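Side-chain contacts in serine--tRNA ligase, cytoplasmic (Candida albicans, PDB 3QO8), which catalyses the attachment of serine to its tRNA, first activating the amino acid with ATP to seryl-adenylate and then passing it to the acceptor end of tRNA(Ser): residues Glu16-Lys19 and Ala20-Lys24; Lys87-Ile90 and Ile91-Ala95; Ser119-Glu122 and Glu123-Glu126; Ala245-Glu248 and Gln249-Ala253; Glu325-Ser329 and Leu330-Tyr334. All coordinates share one frame; numbering follows the deposited sequence.

Contact 1 of 5, residues Glu16-Lys19 and Ala20-Lys24; sequences EIIK and ASQKK
Four successive backbone hydrogen bonds of the i to i+4 kind, among them Ala20 N to Glu16 O at 2.9 Å and Gln22 N to Ile18 O at 2.9 Å, join Glu16-Lys19 to Ala20-Lys24 as one unbroken alpha-helical run. Between these bonds the side chains meet mainly the carbonyls of the preceding turn. The methyl of Ala20 lies 3.6 Å from Glu16 O; alanine favours the helix, and its methyl fits against the carbonyls of Glu16 and Ile17. Gln22 makes the one side-chain approach of note: its CG comes within 3.4 Å of Ile18 O and is 4.5 Å from Ile18 CG2, so the aliphatic base of the glutamine lies beside the isoleucine methyl. A bend at chi2 (-61°) then carries the Gln22 amide away from Ile18, and its NE2 donates to Ser28 O, just beyond the helix. These residues belong to the short helix 15-25 of the N-terminal tRNA-binding domain, the helix that comes before the long helix 30-65. Ile18 and the aliphatic part of Lys19 both pack on Val32 of that long helix, which suits a branched apolar residue at Ile18 and a long chain with an aliphatic stem at Lys19. Ser21, also buried, suits its place because its small OG is hydrogen-bonded with Val112 N. On the solvent side Lys23 folds at chi3 (-47°), which brings its CE back to 3.8 Å from Lys19 O, a contact of the aliphatic chain with the carbonyl.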
# COMPACT_ATOMS: atom_id res chain seq x y z
N GLU A 16 -11.65 41.86 -3.06
CA GLU A 16 -12.60 41.93 -1.95
C GLU A 16 -13.25 40.57 -1.71
O GLU A 16 -13.40 40.13 -0.57
CB GLU A 16 -13.69 42.98 -2.22
CG GLU A 16 -13.19 44.39 -2.56
CD GLU A 16 -12.30 44.98 -1.47
OE1 GLU A 16 -12.37 44.50 -0.32
OE2 GLU A 16 -11.53 45.92 -1.78
N ILE A 17 -13.67 39.94 -2.80
CA ILE A 17 -14.26 38.61 -2.76
C ILE A 17 -13.30 37.62 -2.10
O ILE A 17 -13.70 36.76 -1.30
CB ILE A 17 -14.55 38.12 -4.19
CG1 ILE A 17 -15.68 38.94 -4.80
CG2 ILE A 17 -14.93 36.65 -4.20
CD1 ILE A 17 -15.91 38.66 -6.28
N ILE A 18 -12.02 37.76 -2.42
CA ILE A 18 -11.02 36.85 -1.86
C ILE A 18 -10.84 37.10 -0.36
O ILE A 18 -10.75 36.15 0.41
CB ILE A 18 -9.66 36.95 -2.60
CG1 ILE A 18 -9.84 36.65 -4.09
CG2 ILE A 18 -8.67 35.98 -1.99
CD1 ILE A 18 -8.55 36.80 -4.93
N LYS A 19 -10.84 38.37 0.04
CA LYS A 19 -10.72 38.71 1.46
C LYS A 19 -11.92 38.18 2.26
O LYS A 19 -11.76 37.67 3.37
CB LYS A 19 -10.62 40.23 1.67
CG LYS A 19 -9.31 40.86 1.22
CD LYS A 19 -9.04 42.12 2.03
CE LYS A 19 -7.90 42.95 1.45
NZ LYS A 19 -8.38 43.86 0.38
N ALA A 20 -13.11 38.34 1.70
CA ALA A 20 -14.32 37.84 2.35
C ALA A 20 -14.20 36.33 2.51
O ALA A 20 -14.57 35.77 3.53
CB ALA A 20 -15.55 38.21 1.55
N SER A 21 -13.67 35.66 1.48
CA SER A 21 -13.55 34.22 1.52
C SER A 21 -12.57 33.82 2.61
O SER A 21 -12.85 32.92 3.41
CB SER A 21 -13.08 33.66 0.17
OG SER A 21 -12.97 32.25 0.22
N GLN A 22 -11.42 34.49 2.65
CA GLN A 22 -10.41 34.21 3.67
C GLN A 22 -11.00 34.33 5.07
O GLN A 22 -10.71 33.53 5.97
CB GLN A 22 -9.22 35.16 3.52
CG GLN A 22 -8.32 34.83 2.31
CD GLN A 22 -7.71 33.44 2.41
OE1 GLN A 22 -8.23 32.48 1.84
NE2 GLN A 22 -6.61 33.33 3.14
N LYS A 23 -11.84 35.35 5.25
CA LYS A 23 -12.48 35.61 6.53
C LYS A 23 -13.41 34.45 6.90
O LYS A 23 -13.36 33.95 8.03
CB LYS A 23 -13.26 36.92 6.46
CG LYS A 23 -13.40 37.65 7.79
CD LYS A 23 -13.73 39.11 7.53
CE LYS A 23 -12.79 39.68 6.46
NZ LYS A 23 -13.11 41.08 6.06
N LYS A 24 -14.24 34.03 5.95
CA LYS A 24 -15.11 32.88 6.15
C LYS A 24 -14.33 31.63 6.53
O LYS A 24 -14.80 30.81 7.32
CB LYS A 24 -15.93 32.60 4.89
CG LYS A 24 -16.91 33.69 4.53
CD LYS A 24 -17.80 33.23 3.41
CE LYS A 24 -18.62 34.37 2.85
NZ LYS A 24 -19.32 33.89 1.61

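Contact 2 of 5, residues Lys87-Ile90 and Ile91-Ala95; sequences KKEI and IEKEA
Ile91 opens the second half of this helical run by laying its CD1 against the stem of Lys87, 3.7 Å from Lys87 CG and equally near Lys87 CE. The lysine chain is extended throughout, which offers a length of methylenes to the isoleucine while NZ travels on to bond with Asn53 of helix 30-65. Beneath this pair Ile91 N donates to Lys87 O at 2.8 Å. Glu92 comes next, and its straight chain places OE1 3.7 Å from Glu89 OE1, with the carboxylate planes turned 50° apart; two like charges this close would be expected to disfavour each other, though solvent can screen the exposed Glu92. Lys93 probably offsets part of that cost. Glu89 curls at chi2 (51°) so that its OE2 lies 3.6 Å from Lys93 CE, but Lys93 NZ stays 4.7 Å from Glu89 OE2, where a general attraction is likely but no salt bridge forms. Glu94 N then closes the turn on Ile90 O at 2.8 Å. Ile90 and Ile91 touch helix 30-65, flanked by Lys87 and Glu94, whose carboxylate bonds to Trp42 NE1 there, while Lys88, Glu92 and Lys93 are exposed. Such a pattern is expected for one helix of the antiparallel two-helix coiled-coil arm by which seryl-tRNA synthetases bind tRNA.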
# COMPACT_ATOMS: atom_id res chain seq x y z
N LYS A 87 21.07 44.72 -15.22
CA LYS A 87 20.14 43.71 -15.70
C LYS A 87 20.29 42.41 -14.92
O LYS A 87 19.29 41.79 -14.55
CB LYS A 87 20.34 43.46 -17.20
CG LYS A 87 19.45 42.36 -17.77
CD LYS A 87 19.80 42.10 -19.23
CE LYS A 87 18.99 40.95 -19.80
NZ LYS A 87 19.17 40.85 -21.28
N LYS A 88 21.53 41.99 -14.69
CA LYS A 88 21.77 40.81 -13.87
C LYS A 88 21.03 40.90 -12.54
O LYS A 88 20.36 39.95 -12.11
CB LYS A 88 23.26 40.59 -13.63
CG LYS A 88 24.01 40.15 -14.86
CD LYS A 88 25.47 39.86 -14.55
CE LYS A 88 26.25 39.63 -15.83
NZ LYS A 88 27.70 39.34 -15.56
N GLU A 89 21.16 42.04 -11.88
CA GLU A 89 20.53 42.23 -10.59
C GLU A 89 19.00 42.17 -10.70
O GLU A 89 18.34 41.49 -9.92
CB GLU A 89 20.98 43.55 -9.97
CG GLU A 89 20.59 43.70 -8.51
CD GLU A 89 21.02 42.50 -7.69
OE1 GLU A 89 22.06 41.88 -8.03
OE2 GLU A 89 20.32 42.16 -6.71
N ILE A 90 18.46 42.90 -11.67
CA ILE A 90 17.02 42.92 -11.91
C ILE A 90 16.50 41.51 -12.18
O ILE A 90 15.46 41.12 -11.65
CB ILE A 90 16.66 43.84 -13.09
CG1 ILE A 90 17.02 45.29 -12.76
CG2 ILE A 90 15.19 43.73 -13.45
CD1 ILE A 90 16.94 46.22 -13.95
N ILE A 91 17.23 40.74 -12.98
CA ILE A 91 16.83 39.37 -13.31
C ILE A 91 16.70 38.53 -12.04
O ILE A 91 15.77 37.72 -11.90
CB ILE A 91 17.82 38.72 -14.29
CG1 ILE A 91 17.59 39.26 -15.70
CG2 ILE A 91 17.67 37.20 -14.28
CD1 ILE A 91 18.68 38.91 -16.67
N GLU A 92 17.63 38.74 -11.12
CA GLU A 92 17.64 38.01 -9.86
C GLU A 92 16.48 38.42 -8.96
O GLU A 92 15.82 37.57 -8.36
CB GLU A 92 18.97 38.25 -9.15
CG GLU A 92 19.21 37.38 -7.94
CD GLU A 92 20.63 37.51 -7.42
OE1 GLU A 92 21.43 38.22 -8.07
OE2 GLU A 92 20.94 36.89 -6.38
N LYS A 93 16.23 39.72 -8.86
CA LYS A 93 15.11 40.23 -8.07
C LYS A 93 13.77 39.77 -8.63
O LYS A 93 12.87 39.41 -7.88
CB LYS A 93 15.14 41.75 -8.00
CG LYS A 93 16.33 42.33 -7.26
CD LYS A 93 16.30 43.84 -7.30
CE LYS A 93 17.52 44.45 -6.64
NZ LYS A 93 17.57 45.92 -6.81
N GLU A 94 13.64 39.82 -9.95
CA GLU A 94 12.39 39.44 -10.58
C GLU A 94 12.04 38.00 -10.23
O GLU A 94 10.92 37.70 -9.82
CB GLU A 94 12.45 39.65 -12.10
CG GLU A 94 11.12 39.43 -12.81
CD GLU A 94 11.00 38.05 -13.43
OE1 GLU A 94 11.98 37.62 -14.07
OE2 GLU A 94 9.94 37.40 -13.28
N ALA A 95 13.02 37.11 -10.37
CA ALA A 95 12.80 35.69 -10.11
C ALA A 95 12.43 35.47 -8.65
O ALA A 95 11.61 34.61 -8.33
CB ALA A 95 14.03 34.87 -10.49

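Contact 3 of 5, residues Ser119-Glu122 and Glu123-Glu126; sequences SQDE and ENNE
An ST turn followed by a single turn of 3-10 helix shapes the exposed loop between helix 74-107 and strand 126-131, and Ser119 and Asn124 touch across it. Ser119 OG accepts from Asp121 N at 3.0 Å, the bond that defines the ST turn, and lies 3.2 Å from Asn124 OD1, a bond that is not settled, because the same hydroxyl could donate to a different acceptor. Holding OG anti to its own backbone N (chi1 179°) turns it toward the following backbone, where Asp121 N meets it. Asp121 OD1 then receives Glu123 N at 2.9 Å at the start of the 3-10 turn, and the N-H approaches from above the carboxylate plane, 55° out of it. A short acid fits here because its carboxylate can fold back over the following backbone. The side chains of Asp121 and Glu123 run side by side in the same direction, with Glu123 CG 3.2 Å from Asp121 OD1, yet Asp121 OD1 and Glu123 OE1 stay 5.0 Å apart. Glu122 points its own carboxylate toward that of Glu343, another meeting of like charges at this surface. The backbone bond of Asn125 N to Glu122 O, 2.9 Å long, closes the 3-10 turn. Asn125 fits the exit from the turn into the strand: its OD1 accepts from Val340 N, tying the loop to the chain that follows strand 334-338. The ND2 end of the same amide sits 3.8 Å from Glu122 CB.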
# COMPACT_ATOMS: atom_id res chain seq x y z
N SER A 119 -19.10 30.00 9.16
CA SER A 119 -18.91 29.68 10.58
C SER A 119 -17.69 28.82 10.80
O SER A 119 -17.25 28.11 9.90
CB SER A 119 -20.13 28.94 11.12
OG SER A 119 -19.94 28.61 12.49
N GLN A 120 -17.15 28.87 12.01
CA GLN A 120 -16.02 28.02 12.38
C GLN A 120 -16.51 26.82 13.19
O GLN A 120 -15.72 25.98 13.60
CB GLN A 120 -15.01 28.82 13.18
CG GLN A 120 -14.59 30.12 12.53
CD GLN A 120 -13.87 29.91 11.20
OE1 GLN A 120 -12.91 29.14 11.11
NE2 GLN A 120 -14.33 30.60 10.17
N ASP A 121 -17.82 26.75 13.40
CA ASP A 121 -18.40 25.76 14.30
C ASP A 121 -19.31 24.80 13.54
O ASP A 121 -20.37 25.19 13.04
CB ASP A 121 -19.19 26.48 15.40
CG ASP A 121 -19.69 25.54 16.48
OD1 ASP A 121 -19.60 24.30 16.31
OD2 ASP A 121 -20.20 26.04 17.50
N GLU A 122 -18.89 23.53 13.47
CA GLU A 122 -19.64 22.48 12.79
C GLU A 122 -21.07 22.34 13.29
O GLU A 122 -21.92 21.77 12.60
CB GLU A 122 -18.94 21.13 12.93
CG GLU A 122 -17.64 21.00 12.17
CD GLU A 122 -17.00 19.64 12.39
OE1 GLU A 122 -17.70 18.72 12.85
OE2 GLU A 122 -15.79 19.51 12.10
N GLU A 123 -21.34 22.84 14.50
CA GLU A 123 -22.70 22.86 15.01
C GLU A 123 -23.61 23.55 14.01
O GLU A 123 -24.81 23.31 13.99
CB GLU A 123 -22.76 23.59 16.36
CG GLU A 123 -22.17 22.81 17.51
CD GLU A 123 -23.00 21.60 17.90
OE1 GLU A 123 -22.42 20.50 18.06
OE2 GLU A 123 -24.23 21.74 18.04
N ASN A 124 -23.01 24.39 13.17
CA ASN A 124 -23.76 25.19 12.20
C ASN A 124 -23.78 24.60 10.79
O ASN A 124 -24.24 25.26 9.86
CB ASN A 124 -23.24 26.63 12.17
CG ASN A 124 -23.50 27.36 13.48
OD1 ASN A 124 -22.57 27.84 14.14
ND2 ASN A 124 -24.76 27.45 13.85
N ASN A 125 -23.24 23.38 10.64
CA ASN A 125 -23.38 22.65 9.38
C ASN A 125 -24.83 22.68 8.95
O ASN A 125 -25.72 22.53 9.77
CB ASN A 125 -22.96 21.19 9.55
CG ASN A 125 -21.45 21.01 9.64
OD1 ASN A 125 -20.69 21.94 9.40
ND2 ASN A 125 -21.03 19.79 9.99
N GLU A 126 -25.05 22.87 7.66
CA GLU A 126 -26.40 22.86 7.11
C GLU A 126 -26.93 21.44 7.07
O GLU A 126 -26.23 20.52 6.62
CB GLU A 126 -26.38 23.46 5.70
CG GLU A 126 -27.68 23.29 4.94
CD GLU A 126 -27.58 23.79 3.51
OE1 GLU A 126 -26.48 24.26 3.13
OE2 GLU A 126 -28.59 23.70 2.77

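Contact 4 of 5, residues Ala245-Glu248 and Gln249-Ala253; sequences ATSE and QPISA. With SSA (5'-O-(N-(L-seryl)-sulfamoyl)adenosine), chain B.
Gln249 turns back over the loop to Ala245: its OE1 takes Ala245 N at 2.9 Å, the donor tilted 21° from the amide plane. Beside it Thr246 and Glu248 grip the amino group of the seryl-sulfamoyl-adenosine, whose N10 donates to Glu248 OE1 at 2.8 Å and to Thr246 OG1 at 3.0 Å. In the conformer described, one of two modelled, Glu248 reaches N10 with CG anti to the backbone N (chi1 179°) and a chain extended beyond, while its OE2 is held by Gln377. Thr246 OG1 also accepts from Glu248 N at 3.0 Å, capping the helix that follows, and is bonded to Lys300. An acid and a hydroxyl suit the recognition of an amino group, which in the natural substrate would be that of serine.

The Gln249 and Thr246 side chains cross at about a right angle, with Gln249 CD 4.0 Å from Thr246 CG2, so the glutamine bonds to the loop with its oxygen and packs on the threonine methyl. Pro250, lacking an N-H, suits the first turn, where its CD rests 3.2 Å from Ser247 O; Ile251 CD1 lies against Ser247 CB at 3.8 Å.

Ile251 and Ser252 rest on Phe304 of strand 297-307, and Ser247 meets Ser275 of strand 269-278, within the largely antiparallel class II sheet. Pro250 packs on Phe179 of the second subunit, so helix 248-252 lies between this sheet and the dimer partner.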
# COMPACT_ATOMS: atom_id res chain seq x y z
N ALA A 245 -2.95 9.55 0.47
CA ALA A 245 -4.00 9.55 1.48
C ALA A 245 -5.34 9.18 0.87
O ALA A 245 -6.28 8.82 1.57
CB ALA A 245 -4.08 10.95 2.16
N THR A 246 -5.43 9.27 -0.46
CA THR A 246 -6.68 9.04 -1.17
C THR A 246 -6.37 8.99 -2.65
O THR A 246 -5.46 9.68 -3.11
CB THR A 246 -7.72 10.20 -0.90
OG1 THR A 246 -8.71 10.21 -1.94
CG2 THR A 246 -7.04 11.56 -0.88
N SER A 247 -7.10 8.17 -3.40
CA SER A 247 -6.88 8.09 -4.84
C SER A 247 -7.14 9.42 -5.55
O SER A 247 -6.74 9.61 -6.70
CB SER A 247 -7.66 6.93 -5.49
OG SER A 247 -9.06 7.09 -5.34
N GLU A 248 -7.82 10.33 -4.85
CA GLU A 248 -8.03 11.68 -5.34
C GLU A 248 -6.71 12.29 -5.79
O GLU A 248 -6.62 12.95 -6.82
CB GLU A 248 -8.65 12.56 -4.24
CG GLU A 248 -8.88 14.01 -4.65
CD GLU A 248 -8.98 14.98 -3.47
OE1 GLU A 248 -9.42 14.59 -2.35
OE2 GLU A 248 -8.59 16.15 -3.66
N GLN A 249 -5.67 12.06 -5.00
CA GLN A 249 -4.37 12.67 -5.26
C GLN A 249 -3.76 12.25 -6.61
O GLN A 249 -3.54 13.10 -7.47
CB GLN A 249 -3.43 12.46 -4.07
CG GLN A 249 -3.80 13.38 -2.91
CD GLN A 249 -3.36 12.87 -1.54
OE1 GLN A 249 -2.94 11.72 -1.39
NE2 GLN A 249 -3.45 13.73 -0.54
N PRO A 250 -3.51 10.94 -6.82
CA PRO A 250 -2.92 10.58 -8.12
C PRO A 250 -3.90 10.75 -9.29
O PRO A 250 -3.49 11.11 -10.39
CB PRO A 250 -2.50 9.10 -7.94
CG PRO A 250 -3.38 8.57 -6.81
CD PRO A 250 -3.62 9.80 -5.90
N ILE A 251 -5.18 10.51 -9.06
CA ILE A 251 -6.14 10.63 -10.15
C ILE A 251 -6.32 12.09 -10.56
O ILE A 251 -6.54 12.39 -11.74
CB ILE A 251 -7.49 9.95 -9.78
CG1 ILE A 251 -7.26 8.44 -9.58
CG2 ILE A 251 -8.55 10.25 -10.86
CD1 ILE A 251 -8.51 7.62 -9.16
N SER A 252 -6.21 13.02 -9.62
CA SER A 252 -6.30 14.43 -9.98
C SER A 252 -5.13 14.80 -10.91
O SER A 252 -5.27 15.66 -11.78
CB SER A 252 -6.31 15.35 -8.74
OG SER A 252 -5.03 15.42 -8.13
N ALA A 253 -3.99 14.13 -10.74
CA ALA A 253 -2.82 14.42 -11.58
C ALA A 253 -2.81 13.61 -12.87
O ALA A 253 -1.93 13.80 -13.71
CB ALA A 253 -1.54 14.17 -10.80
N10 SSA B . -10.84 12.31 -1.72
CA SSA B . -11.77 12.78 -0.69
CB SSA B . -13.15 12.18 -0.92
OG SSA B . -13.15 10.77 -0.64
C9 SSA B . -11.26 12.40 0.68
O9 SSA B . -10.27 11.69 0.82
N8 SSA B . -11.96 12.87 1.71
S1 SSA B . -11.77 12.34 3.21
O1S SSA B . -10.52 12.73 3.79
O2S SSA B . -12.85 12.82 4.00
O5' SSA B . -11.87 10.80 3.22
C5' SSA B . -12.97 10.13 2.63
C4' SSA B . -13.50 9.08 3.60
O4' SSA B . -12.53 8.09 3.95
C3' SSA B . -13.96 9.64 4.93
O3' SSA B . -15.25 10.25 4.78
C2' SSA B . -13.97 8.38 5.79
O2' SSA B . -15.15 7.60 5.52
C1' SSA B . -12.77 7.59 5.26
N9 SSA B . -11.59 7.83 6.11
C8 SSA B . -10.89 8.98 6.22
N7 SSA B . -9.89 8.79 7.11
C5 SSA B . -9.97 7.52 7.55
C6 SSA B . -9.22 6.77 8.43
N6 SSA B . -8.17 7.35 9.06
N1 SSA B . -9.56 5.48 8.66
C2 SSA B . -10.61 4.93 8.03
N3 SSA B . -11.34 5.62 7.16
C4 SSA B . -11.05 6.92 6.92

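Contact 5 of 5, residues Glu325-Ser329 and Leu330-Tyr334; sequences EFYQS and LGLPY. With SSA (5'-O-(N-(L-seryl)-sulfamoyl)adenosine), chain D.
Leu330 CD1 sits 3.5 Å from Phe326 CE2, the closest apolar touch at the end of helix 312-329. Phe326 swings CG anti to its backbone N (chi1 -176°), which lays CD2 over the centre of the Tyr327 ring, 3.8 Å above its plane. At the edge of that tyrosine ring, in its plane, comes Leu332 CD1, 4.0 Å from Tyr327 CD1. Leu330 CD1 is shared by both rings; Leu332 touches the tyrosine alone of the two. Tyr334 CD2 approaches Tyr327 CB from the far end of the loop.

The backbone then ends the helix in a Schellman motif. Leu332 N returns to Tyr327 O in an almost straight bond of 3.1 Å (177° at the hydrogen), and Gly331 N donates to Gln328 O. Glycine suits its positive phi, and the absence of a side chain lets O4' of the second bound seryl-sulfamoyl-adenosine come within 3.2 Å of Gly331 N. At the polar edge Gln328 NE2 donates to Tyr334 OH at 2.9 Å; the hydroxyl lies in the amide plane, and amide and ring are nearly coplanar, 16° apart. Tyr334 OH also bonds to Glu324.

Leu332 packs on helix 408-419, and Tyr327 lies on Leu354 of strand 350-358 and on Leu367 and Val368 of strand 363-372, its OH bonded to Leu405 O. The turn thus delivers the chain into strand 334-338 of the catalytic sheet, where Tyr334 meets the ring of Trp131.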
# COMPACT_ATOMS: atom_id res chain seq x y z
N GLU A 325 -27.50 7.21 -3.26
CA GLU A 325 -28.09 6.02 -3.84
C GLU A 325 -27.33 4.77 -3.38
O GLU A 325 -27.94 3.75 -3.03
CB GLU A 325 -28.11 6.11 -5.37
CG GLU A 325 -28.78 4.93 -6.04
CD GLU A 325 -28.67 4.96 -7.57
OE1 GLU A 325 -28.19 5.97 -8.13
OE2 GLU A 325 -29.05 3.95 -8.21
N PHE A 326 -26.01 4.85 -3.36
CA PHE A 326 -25.19 3.75 -2.87
C PHE A 326 -25.57 3.36 -1.43
O PHE A 326 -25.79 2.18 -1.14
CB PHE A 326 -23.70 4.10 -2.99
CG PHE A 326 -22.76 2.97 -2.59
CD1 PHE A 326 -22.44 1.96 -3.49
CD2 PHE A 326 -22.20 2.94 -1.32
CE1 PHE A 326 -21.57 0.94 -3.13
CE2 PHE A 326 -21.34 1.91 -0.95
CZ PHE A 326 -21.03 0.91 -1.85
N TYR A 327 -25.64 4.34 -0.52
CA TYR A 327 -25.98 4.01 0.87
C TYR A 327 -27.43 3.57 1.04
O TYR A 327 -27.75 2.71 1.87
CB TYR A 327 -25.57 5.13 1.85
CG TYR A 327 -24.07 5.15 1.86
CD1 TYR A 327 -23.37 4.23 2.61
CD2 TYR A 327 -23.36 6.02 1.04
CE1 TYR A 327 -21.98 4.19 2.58
CE2 TYR A 327 -21.97 5.98 1.00
CZ TYR A 327 -21.29 5.07 1.77
OH TYR A 327 -19.91 5.01 1.72
N GLN A 328 -28.31 4.13 0.22
CA GLN A 328 -29.69 3.67 0.24
C GLN A 328 -29.75 2.19 -0.15
O GLN A 328 -30.52 1.42 0.43
CB GLN A 328 -30.55 4.49 -0.72
CG GLN A 328 -30.78 5.89 -0.23
CD GLN A 328 -31.73 6.64 -1.12
OE1 GLN A 328 -32.52 6.04 -1.84
NE2 GLN A 328 -31.66 7.97 -1.08
N SER A 329 -28.92 1.81 -1.11
CA SER A 329 -28.89 0.43 -1.61
C SER A 329 -28.38 -0.54 -0.54
O SER A 329 -28.67 -1.74 -0.59
CB SER A 329 -28.05 0.33 -2.89
OG SER A 329 -26.68 0.16 -2.59
N LEU A 330 -27.63 -0.02 0.42
CA LEU A 330 -27.15 -0.83 1.53
C LEU A 330 -28.08 -0.74 2.73
O LEU A 330 -27.86 -1.40 3.75
CB LEU A 330 -25.75 -0.39 1.96
CG LEU A 330 -24.62 -0.68 0.97
CD1 LEU A 330 -23.36 0.13 1.32
CD2 LEU A 330 -24.33 -2.18 0.99
N GLY A 331 -29.12 0.08 2.63
CA GLY A 331 -30.10 0.22 3.70
C GLY A 331 -29.55 0.90 4.94
O GLY A 331 -29.95 0.59 6.07
N LEU A 332 -28.65 1.85 4.75
CA LEU A 332 -28.01 2.53 5.89
C LEU A 332 -28.60 3.93 6.05
O LEU A 332 -28.52 4.74 5.12
CB LEU A 332 -26.48 2.58 5.70
CG LEU A 332 -25.78 1.23 5.51
CD1 LEU A 332 -24.28 1.36 5.21
CD2 LEU A 332 -25.99 0.32 6.73
N PRO A 333 -29.19 4.23 7.23
CA PRO A 333 -29.77 5.57 7.43
C PRO A 333 -28.64 6.59 7.41
O PRO A 333 -27.55 6.27 7.86
CB PRO A 333 -30.36 5.51 8.85
CG PRO A 333 -30.33 4.07 9.26
CD PRO A 333 -29.23 3.41 8.45
N TYR A 334 -28.89 7.79 6.90
CA TYR A 334 -27.84 8.80 6.86
C TYR A 334 -28.42 10.20 6.85
O TYR A 334 -29.63 10.37 6.70
CB TYR A 334 -26.93 8.61 5.62
CG TYR A 334 -27.69 8.76 4.31
CD1 TYR A 334 -27.96 10.02 3.79
CD2 TYR A 334 -28.14 7.65 3.61
CE1 TYR A 334 -28.68 10.17 2.60
CE2 TYR A 334 -28.86 7.78 2.42
CZ TYR A 334 -29.13 9.04 1.93
OH TYR A 334 -29.84 9.18 0.76
N10 SSA D . -37.30 -0.97 -0.92
CA SSA D . -36.85 -2.31 -0.59
CB SSA D . -35.99 -2.83 -1.73
OG SSA D . -35.46 -4.12 -1.39
C9 SSA D . -36.06 -2.27 0.69
O9 SSA D . -35.63 -3.30 1.18
N8 SSA D . -35.86 -1.07 1.24
S1 SSA D . -34.89 -0.88 2.50
O1S SSA D . -34.62 0.52 2.67
O2S SSA D . -35.52 -1.42 3.68
O5' SSA D . -33.58 -1.64 2.24
C5' SSA D . -32.53 -1.08 1.45
C4' SSA D . -31.60 -2.22 1.04
O4' SSA D . -30.81 -2.65 2.15
C3' SSA D . -32.37 -3.44 0.57
O3' SSA D . -32.46 -3.47 -0.86
C2' SSA D . -31.57 -4.62 1.07
O2' SSA D . -30.67 -5.07 0.06
C1' SSA D . -30.76 -4.08 2.24
N9 SSA D . -31.40 -4.57 3.48
C8 SSA D . -32.17 -3.87 4.32
N7 SSA D . -32.57 -4.69 5.32
C5 SSA D . -32.05 -5.91 5.09
C6 SSA D . -32.10 -7.13 5.76
N6 SSA D . -32.81 -7.27 6.91
N1 SSA D . -31.44 -8.19 5.23
C2 SSA D . -30.74 -8.08 4.10
N3 SSA D . -30.66 -6.91 3.44
C4 SSA D . -31.31 -5.83 3.92

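How the contacts relate
Contacts 1 and 2 belong to the N-terminal tRNA-binding domain, their centres 33 Å apart, with contact 2 out on the helical arm. Contact 1 touches contact 3 through Lys24 O and Gln120 NE2, 2.9 Å apart, and contact 3 leads on toward the catalytic sheet. Contacts 4 and 5 both lie in the class II core, about 25 Å between centres, and each meets a different bound seryl-sulfamoyl-adenosine. Contact 4 holds the ligand in the active site, where Glu302 and Thr404 also bond to it. The side chain of Tyr327 in contact 5 is about 7 Å from this active-site seryl-sulfamoyl-adenosine, and that of Glu122 in contact 3 about 11 Å, between nearest atoms. Contacts 2 and 5 lie farthest apart, with centres 60 Å away.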